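Local coordinates for McyG protein (Microcystis aeruginosa PCC 7806, PDB 4R0M), which probably activates phenylalanine or a related acid as an acyl-adenylate and passes it to a carrier domain during microcystin synthesis, at residues A468-F473 with L481-F486; R501-H506 with A516-L521. One frame throughout, in Å; residues are numbered along the deposited sequence.

Contact 1: A468-F473 with L481-F486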
ATOM      1  N   ALA A 468      -7.440 -11.261  11.130  1.00 37.50           N
ATOM      2  CA  ALA A 468      -8.609 -10.619  10.533  1.00 37.82           C
ATOM      3  C   ALA A 468      -9.877 -10.884  11.342  1.00 38.13           C
ATOM      4  O   ALA A 468     -10.049 -11.962  11.915  1.00 37.79           O
ATOM      5  CB  ALA A 468      -8.795 -11.077   9.096  1.00 38.04           C
ATOM      6  N   ALA A 469     -10.756  -9.888  11.383  1.00 37.94           N
ATOM      7  CA  ALA A 469     -12.052 -10.020  12.027  1.00 38.09           C
ATOM      8  C   ALA A 469     -13.148  -9.524  11.088  1.00 38.94           C
ATOM      9  O   ALA A 469     -13.107  -8.385  10.614  1.00 39.30           O
ATOM     10  CB  ALA A 469     -12.074  -9.251  13.339  1.00 38.35           C
ATOM     11  N   PHE A 470     -14.121 -10.390  10.813  1.00 39.16           N
ATOM     12  CA  PHE A 470     -15.240 -10.052   9.932  1.00 39.96           C
ATOM     13  C   PHE A 470     -16.519 -10.768  10.356  1.00 41.06           C
ATOM     14  O   PHE A 470     -16.469 -11.758  11.092  1.00 41.19           O
ATOM     15  CB  PHE A 470     -14.903 -10.368   8.467  1.00 39.03           C
ATOM     16  CG  PHE A 470     -14.544 -11.806   8.219  1.00 38.35           C
ATOM     17  CD1 PHE A 470     -13.229 -12.243   8.356  1.00 37.91           C
ATOM     18  CD2 PHE A 470     -15.517 -12.726   7.843  1.00 37.88           C
ATOM     19  CE1 PHE A 470     -12.894 -13.569   8.129  1.00 37.84           C
ATOM     20  CE2 PHE A 470     -15.188 -14.054   7.616  1.00 37.87           C
ATOM     21  CZ  PHE A 470     -13.874 -14.475   7.755  1.00 37.87           C
ATOM     22  N   ALA A 471     -17.654 -10.267   9.880  1.00 43.35           N
ATOM     23  CA  ALA A 471     -18.961 -10.812  10.239  1.00 45.97           C
ATOM     24  C   ALA A 471     -19.718 -11.374   9.036  1.00 47.89           C
ATOM     25  O   ALA A 471     -19.844 -10.708   8.004  1.00 48.38           O
ATOM     26  CB  ALA A 471     -19.797  -9.753  10.945  1.00 46.00           C
ATOM     27  N   VAL A 472     -20.213 -12.605   9.178  1.00 49.26           N
ATOM     28  CA  VAL A 472     -21.106 -13.205   8.182  1.00 50.65           C
ATOM     29  C   VAL A 472     -22.494 -13.427   8.782  1.00 52.20           C
ATOM     30  O   VAL A 472     -22.640 -13.565  10.000  1.00 52.75           O
ATOM     31  CB  VAL A 472     -20.557 -14.531   7.589  1.00 50.44           C
ATOM     32  CG1 VAL A 472     -19.092 -14.396   7.195  1.00 50.58           C
ATOM     33  CG2 VAL A 472     -20.753 -15.701   8.545  1.00 50.25           C
ATOM     34  N   PHE A 473     -23.510 -13.452   7.925  1.00 54.10           N
ATOM     35  CA  PHE A 473     -24.870 -13.752   8.356  1.00 56.22           C
ATOM     36  C   PHE A 473     -25.165 -15.241   8.191  1.00 57.26           C
ATOM     37  O   PHE A 473     -25.067 -15.784   7.088  1.00 57.26           O
ATOM     38  CB  PHE A 473     -25.883 -12.904   7.582  1.00 56.73           C
ATOM     39  CG  PHE A 473     -27.298 -13.056   8.064  1.00 58.17           C
ATOM     40  CD1 PHE A 473     -27.703 -12.494   9.273  1.00 58.63           C
ATOM     41  CD2 PHE A 473     -28.233 -13.751   7.304  1.00 58.78           C
ATOM     42  CE1 PHE A 473     -29.011 -12.630   9.718  1.00 59.47           C
ATOM     43  CE2 PHE A 473     -29.544 -13.888   7.742  1.00 59.32           C
ATOM     44  CZ  PHE A 473     -29.932 -13.327   8.950  1.00 59.35           C
ATOM     45  N   LEU A 481     -22.651 -13.850  12.809  1.00 48.38           N
ATOM     46  CA  LEU A 481     -21.509 -14.485  13.457  1.00 46.90           C
ATOM     47  C   LEU A 481     -20.236 -13.666  13.262  1.00 46.07           C
ATOM     48  O   LEU A 481     -19.992 -13.127  12.177  1.00 45.86           O
ATOM     49  CB  LEU A 481     -21.298 -15.909  12.921  1.00 47.04           C
ATOM     50  CG  LEU A 481     -22.448 -16.928  12.907  1.00 47.06           C
ATOM     51  CD1 LEU A 481     -22.011 -18.198  12.191  1.00 46.47           C
ATOM     52  CD2 LEU A 481     -22.953 -17.254  14.306  1.00 46.89           C
ATOM     53  N   LEU A 482     -19.437 -13.567  14.321  1.00 43.55           N
ATOM     54  CA  LEU A 482     -18.115 -12.963  14.243  1.00 41.40           C
ATOM     55  C   LEU A 482     -17.089 -14.053  13.973  1.00 40.39           C
ATOM     56  O   LEU A 482     -17.002 -15.032  14.719  1.00 40.51           O
ATOM     57  CB  LEU A 482     -17.773 -12.219  15.539  1.00 41.00           C
ATOM     58  CG  LEU A 482     -16.326 -11.745  15.734  1.00 40.70           C
ATOM     59  CD1 LEU A 482     -15.977 -10.603  14.787  1.00 40.22           C
ATOM     60  CD2 LEU A 482     -16.083 -11.338  17.180  1.00 40.54           C
ATOM     61  N   ILE A 483     -16.320 -13.882  12.901  1.00 39.13           N
ATOM     62  CA  ILE A 483     -15.288 -14.847  12.536  1.00 38.24           C
ATOM     63  C   ILE A 483     -13.911 -14.208  12.660  1.00 37.52           C
ATOM     64  O   ILE A 483     -13.687 -13.089  12.198  1.00 37.29           O
ATOM     65  CB  ILE A 483     -15.506 -15.435  11.116  1.00 38.20           C
ATOM     66  CG1 ILE A 483     -16.820 -16.223  11.046  1.00 38.86           C
ATOM     67  CG2 ILE A 483     -14.368 -16.368  10.726  1.00 37.06           C
ATOM     68  CD1 ILE A 483     -18.044 -15.376  10.776  1.00 40.14           C
ATOM     69  N   ILE A 484     -13.002 -14.935  13.303  1.00 37.49           N
ATOM     70  CA  ILE A 484     -11.639 -14.481  13.507  1.00 37.84           C
ATOM     71  C   ILE A 484     -10.656 -15.473  12.889  1.00 38.82           C
ATOM     72  O   ILE A 484     -10.668 -16.662  13.211  1.00 39.31           O
ATOM     73  CB  ILE A 484     -11.344 -14.253  15.009  1.00 37.60           C
ATOM     74  CG1 ILE A 484     -11.988 -12.940  15.469  1.00 37.21           C
ATOM     75  CG2 ILE A 484      -9.844 -14.244  15.282  1.00 37.94           C
ATOM     76  CD1 ILE A 484     -12.139 -12.803  16.969  1.00 37.28           C
ATOM     77  N   THR A 485      -9.827 -14.972  11.979  1.00 39.46           N
ATOM     78  CA  THR A 485      -8.757 -15.760  11.387  1.00 40.14           C
ATOM     79  C   THR A 485      -7.422 -15.184  11.820  1.00 40.82           C
ATOM     80  O   THR A 485      -7.284 -13.970  11.976  1.00 41.13           O
ATOM     81  CB  THR A 485      -8.836 -15.777   9.850  1.00 41.54           C
ATOM     82  OG1 THR A 485      -8.857 -14.432   9.356  1.00 42.21           O
ATOM     83  CG2 THR A 485     -10.092 -16.511   9.381  1.00 41.90           C
ATOM     84  N   PHE A 486      -6.444 -16.061  12.022  1.00 41.37           N
ATOM     85  CA  PHE A 486      -5.128 -15.660  12.497  1.00 42.15           C
ATOM     86  C   PHE A 486      -4.074 -16.672  12.055  1.00 43.12           C
ATOM     87  O   PHE A 486      -4.405 -17.737  11.537  1.00 43.35           O
ATOM     88  CB  PHE A 486      -5.135 -15.526  14.028  1.00 41.96           C
ATOM     89  CG  PHE A 486      -5.038 -16.839  14.755  1.00 42.34           C
ATOM     90  CD1 PHE A 486      -6.148 -17.669  14.879  1.00 42.57           C
ATOM     91  CD2 PHE A 486      -3.833 -17.248  15.316  1.00 42.84           C
ATOM     92  CE1 PHE A 486      -6.057 -18.880  15.544  1.00 42.82           C
ATOM     93  CE2 PHE A 486      -3.735 -18.461  15.981  1.00 43.13           C
ATOM     94  CZ  PHE A 486      -4.849 -19.277  16.097  1.00 43.11           C
TER
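Phe470 and Ile483 meet on the same face of an antiparallel hairpin, where the isoleucine lies over one side of the phenyl ring. Out along Ile483, the first atom, CB, sits above that ring, 4.1 Å from the Phe470 centroid and 25° off its normal, a CH-pi contact displaced toward the rim. The two branches then part company. CG2, which lies anti to the backbone N, runs along the ring and closes to 3.6 Å on Phe470 CZ. CG1 carries the chain the other way, toward Val472, and its terminal CD1 comes within 3.5 Å of Val472 CG2, the two side chains crossing at about a right angle. Phe470 reaches this place because its CG is tucked between its own backbone N and carbonyl carbon (chi1 58°). At the edge of the ring, Val472 CG1 lies in plane, while Thr485 CG2 approaches near the plane as well.

Beneath the side chains, Ala468 with Thr485, Phe470 with Ile483 and Val472 with Leu481 form three hydrogen-bonded pairs, each with two backbone bonds. The central one has the straightest mutual fit: Ile483 N to Phe470 O is 2.8 Å, and Phe470 N to Ile483 O is 3.1 Å. On the reverse face the methyl of Ala469 meets Ile484 CG1 and, slightly farther off, Leu482 CD1, while Ala471, paired with Leu482 in the backbone, sets its methyl near Leu481 O.

That reverse face meets helix 498-511 through Ile484, which touches Ile503 and Val507. On the Phe470 side, helix 536-545 lies against the hairpin, with Leu539 on Ala468 and Thr485, and Phe543 on Val472. Strand 517-520 continues the sheet beyond 481-486, and on the outer flank of 468-473 Ala469 N bonds to Glu453 of helix 449-457.

Contact 2: R501-H506 with A516-L521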
ATOM      1  N   ARG A 501      -8.660 -21.124  22.044  1.00 54.76           N
ATOM      2  CA  ARG A 501      -9.416 -20.927  23.275  1.00 55.35           C
ATOM      3  C   ARG A 501      -9.059 -19.585  23.917  1.00 53.82           C
ATOM      4  O   ARG A 501      -9.934 -18.854  24.384  1.00 53.08           O
ATOM      5  CB  ARG A 501      -9.138 -22.074  24.250  1.00 57.60           C
ATOM      6  CG  ARG A 501     -10.231 -22.298  25.284  1.00 59.89           C
ATOM      7  CD  ARG A 501      -9.823 -23.321  26.340  1.00 61.79           C
ATOM      8  NE  ARG A 501      -9.709 -24.687  25.821  1.00 62.54           N
ATOM      9  CZ  ARG A 501     -10.737 -25.505  25.594  1.00 63.01           C
ATOM     10  NH1 ARG A 501     -11.983 -25.107  25.819  1.00 63.67           N
ATOM     11  NH2 ARG A 501     -10.518 -26.727  25.128  1.00 62.68           N
ATOM     12  N   LYS A 502      -7.765 -19.269  23.914  1.00 53.05           N
ATOM     13  CA  LYS A 502      -7.248 -18.031  24.488  1.00 51.87           C
ATOM     14  C   LYS A 502      -7.751 -16.789  23.750  1.00 50.01           C
ATOM     15  O   LYS A 502      -7.929 -15.734  24.360  1.00 50.36           O
ATOM     16  CB  LYS A 502      -5.721 -18.064  24.494  1.00 54.18           C
ATOM     17  CG  LYS A 502      -5.082 -17.364  25.683  1.00 56.53           C
ATOM     18  CD  LYS A 502      -3.674 -17.886  25.942  1.00 58.09           C
ATOM     19  CE  LYS A 502      -3.692 -19.287  26.541  1.00 58.77           C
ATOM     20  NZ  LYS A 502      -2.339 -19.907  26.573  1.00 59.69           N
ATOM     21  N   ILE A 503      -7.983 -16.923  22.444  1.00 47.59           N
ATOM     22  CA  ILE A 503      -8.511 -15.830  21.623  1.00 46.08           C
ATOM     23  C   ILE A 503      -9.981 -15.551  21.948  1.00 45.36           C
ATOM     24  O   ILE A 503     -10.360 -14.402  22.182  1.00 44.90           O
ATOM     25  CB  ILE A 503      -8.308 -16.089  20.107  1.00 45.32           C
ATOM     26  CG1 ILE A 503      -6.823 -15.989  19.746  1.00 45.53           C
ATOM     27  CG2 ILE A 503      -9.102 -15.095  19.266  1.00 44.77           C
ATOM     28  CD1 ILE A 503      -6.448 -16.635  18.428  1.00 45.36           C
ATOM     29  N   ARG A 504     -10.795 -16.606  21.977  1.00 44.93           N
ATOM     30  CA  ARG A 504     -12.229 -16.482  22.249  1.00 43.92           C
ATOM     31  C   ARG A 504     -12.523 -15.787  23.580  1.00 43.46           C
ATOM     32  O   ARG A 504     -13.345 -14.870  23.631  1.00 43.07           O
ATOM     33  CB  ARG A 504     -12.914 -17.850  22.207  1.00 43.08           C
ATOM     34  CG  ARG A 504     -14.414 -17.777  21.950  1.00 42.62           C
ATOM     35  CD  ARG A 504     -15.096 -19.134  22.078  1.00 42.07           C
ATOM     36  NE  ARG A 504     -14.391 -20.211  21.377  1.00 41.20           N
ATOM     37  CZ  ARG A 504     -14.503 -20.476  20.077  1.00 40.64           C
ATOM     38  NH1 ARG A 504     -15.288 -19.741  19.301  1.00 40.31           N
ATOM     39  NH2 ARG A 504     -13.818 -21.482  19.550  1.00 41.24           N
ATOM     40  N   SER A 505     -11.849 -16.222  24.645  1.00 43.37           N
ATOM     41  CA  SER A 505     -12.067 -15.654  25.978  1.00 44.86           C
ATOM     42  C   SER A 505     -11.613 -14.196  26.071  1.00 45.27           C
ATOM     43  O   SER A 505     -12.348 -13.348  26.582  1.00 45.64           O
ATOM     44  CB  SER A 505     -11.393 -16.504  27.059  1.00 45.29           C
ATOM     45  OG  SER A 505     -10.001 -16.614  26.830  1.00 46.73           O
ATOM     46  N   HIS A 506     -10.419 -13.907  25.556  1.00 45.55           N
ATOM     47  CA  HIS A 506      -9.872 -12.547  25.562  1.00 45.60           C
ATOM     48  C   HIS A 506     -10.749 -11.563  24.833  1.00 44.88           C
ATOM     49  O   HIS A 506     -10.895 -10.420  25.269  1.00 45.36           O
ATOM     50  CB  HIS A 506      -8.458 -12.531  24.993  1.00 46.92           C
ATOM     51  CG  HIS A 506      -7.663 -11.304  25.368  1.00 48.12           C
ATOM     52  ND1 HIS A 506      -7.434 -10.295  24.506  1.00 48.57           N
ATOM     53  CD2 HIS A 506      -7.038 -10.950  26.564  1.00 48.29           C
ATOM     54  CE1 HIS A 506      -6.700  -9.344  25.114  1.00 48.63           C
ATOM     55  NE2 HIS A 506      -6.460  -9.746  26.374  1.00 48.76           N
ATOM     56  N   ALA A 516     -17.616 -16.752  16.810  1.00 40.47           N
ATOM     57  CA  ALA A 516     -18.240 -18.049  16.562  1.00 40.79           C
ATOM     58  C   ALA A 516     -17.189 -19.071  16.128  1.00 41.35           C
ATOM     59  O   ALA A 516     -17.193 -20.212  16.598  1.00 41.44           O
ATOM     60  CB  ALA A 516     -19.338 -17.925  15.519  1.00 40.43           C
ATOM     61  N   TYR A 517     -16.286 -18.644  15.245  1.00 41.31           N
ATOM     62  CA  TYR A 517     -15.193 -19.493  14.771  1.00 41.79           C
ATOM     63  C   TYR A 517     -13.850 -18.774  14.847  1.00 41.89           C
ATOM     64  O   TYR A 517     -13.756 -17.584  14.542  1.00 42.37           O
ATOM     65  CB  TYR A 517     -15.447 -19.957  13.334  1.00 42.07           C
ATOM     66  CG  TYR A 517     -16.766 -20.669  13.125  1.00 42.16           C
ATOM     67  CD1 TYR A 517     -16.902 -22.028  13.415  1.00 42.52           C
ATOM     68  CD2 TYR A 517     -17.878 -19.984  12.633  1.00 42.31           C
ATOM     69  CE1 TYR A 517     -18.110 -22.682  13.223  1.00 42.83           C
ATOM     70  CE2 TYR A 517     -19.089 -20.629  12.436  1.00 42.45           C
ATOM     71  CZ  TYR A 517     -19.198 -21.978  12.732  1.00 42.77           C
ATOM     72  OH  TYR A 517     -20.398 -22.622  12.540  1.00 43.16           O
ATOM     73  N   VAL A 518     -12.821 -19.507  15.264  1.00 42.06           N
ATOM     74  CA  VAL A 518     -11.452 -18.998  15.286  1.00 42.26           C
ATOM     75  C   VAL A 518     -10.565 -19.975  14.521  1.00 42.43           C
ATOM     76  O   VAL A 518     -10.295 -21.082  14.991  1.00 42.46           O
ATOM     77  CB  VAL A 518     -10.918 -18.797  16.725  1.00 42.87           C
ATOM     78  CG1 VAL A 518      -9.512 -18.216  16.702  1.00 41.85           C
ATOM     79  CG2 VAL A 518     -11.840 -17.890  17.526  1.00 42.54           C
ATOM     80  N   ILE A 519     -10.116 -19.554  13.340  1.00 43.13           N
ATOM     81  CA  ILE A 519      -9.401 -20.437  12.419  1.00 42.58           C
ATOM     82  C   ILE A 519      -7.919 -20.075  12.271  1.00 43.24           C
ATOM     83  O   ILE A 519      -7.585 -18.998  11.765  1.00 42.96           O
ATOM     84  CB  ILE A 519     -10.060 -20.451  11.022  1.00 42.06           C
ATOM     85  CG1 ILE A 519     -11.585 -20.570  11.139  1.00 41.55           C
ATOM     86  CG2 ILE A 519      -9.477 -21.578  10.176  1.00 42.09           C
ATOM     87  CD1 ILE A 519     -12.349 -19.897  10.018  1.00 40.85           C
ATOM     88  N   PRO A 520      -7.024 -20.978  12.716  1.00 43.81           N
ATOM     89  CA  PRO A 520      -5.589 -20.845  12.474  1.00 44.30           C
ATOM     90  C   PRO A 520      -5.271 -21.026  10.995  1.00 45.61           C
ATOM     91  O   PRO A 520      -5.922 -21.822  10.311  1.00 46.32           O
ATOM     92  CB  PRO A 520      -4.983 -21.999  13.282  1.00 44.39           C
ATOM     93  CG  PRO A 520      -6.022 -22.365  14.285  1.00 44.08           C
ATOM     94  CD  PRO A 520      -7.324 -22.128  13.585  1.00 44.00           C
ATOM     95  N   LEU A 521      -4.281 -20.284  10.512  1.00 46.33           N
ATOM     96  CA  LEU A 521      -3.888 -20.348   9.111  1.00 46.87           C
ATOM     97  C   LEU A 521      -2.383 -20.328   8.911  1.00 47.34           C
ATOM     98  O   LEU A 521      -1.653 -19.656   9.645  1.00 46.88           O
ATOM     99  CB  LEU A 521      -4.532 -19.210   8.317  1.00 46.87           C
ATOM    100  CG  LEU A 521      -5.864 -19.518   7.636  1.00 47.13           C
ATOM    101  CD1 LEU A 521      -6.517 -18.232   7.155  1.00 46.95           C
ATOM    102  CD2 LEU A 521      -5.668 -20.489   6.478  1.00 47.21           C
TER
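Ile503 drops from helix 498-511 onto Val518 of the strand beside it, and this is the close-packed part of the contact. Three carbons of the isoleucine, CB, CG2 and CD1, gather round one methyl, the nearest approach being Ile503 CD1 to Val518 CG1 at 3.9 Å. That methyl faces the helix because CG1 is anti to the valine's backbone N (chi1 -178°). Both residues are buried, and Phe486 and Val500 touch Val518 as well.

One residue further along the helix, the packing gives way to a more open, partly exposed side. Arg504 extends from its backbone, then bends at chi3 (-47°), which brings the guanidinium past the valine toward Ala516. Val518 CG2 lies over one face of the group, 4.3 Å from Arg504 NH1. The same NH1 gives a weak hydrogen bond to Ala516 O, 3.3 Å long with 138° at the hydrogen, and another weak one goes to Pro515 O.

The chemistry is therefore uneven: an aliphatic seat holds the helix on the sheet, while on the open side a charged group gives weak hydrogen bonds to two backbone carbonyls, which probably orient the arginine without fixing it firmly.

In the fold
The two contacts come one after the other along the chain, the hairpin complete before the helix begins, and their centres lie about 10 Å apart. Contact 1 is the hairpin of strands 468-474 and 479-486; contact 2 belongs to the unit strand 479-486, helix 498-511, strand 517-520, a beta-alpha-beta crossover. Strand 479-486 is thus the middle of a three-stranded mixed sheet, antiparallel to one neighbour and parallel to the other. Leu482 O to Ala516 N (2.8 Å) and Ile484 O to Ile519 N (2.9 Å) probably seam the contacts together. They form one compact region, consistent with the small C-terminal subdomain of ANL adenylation enzymes.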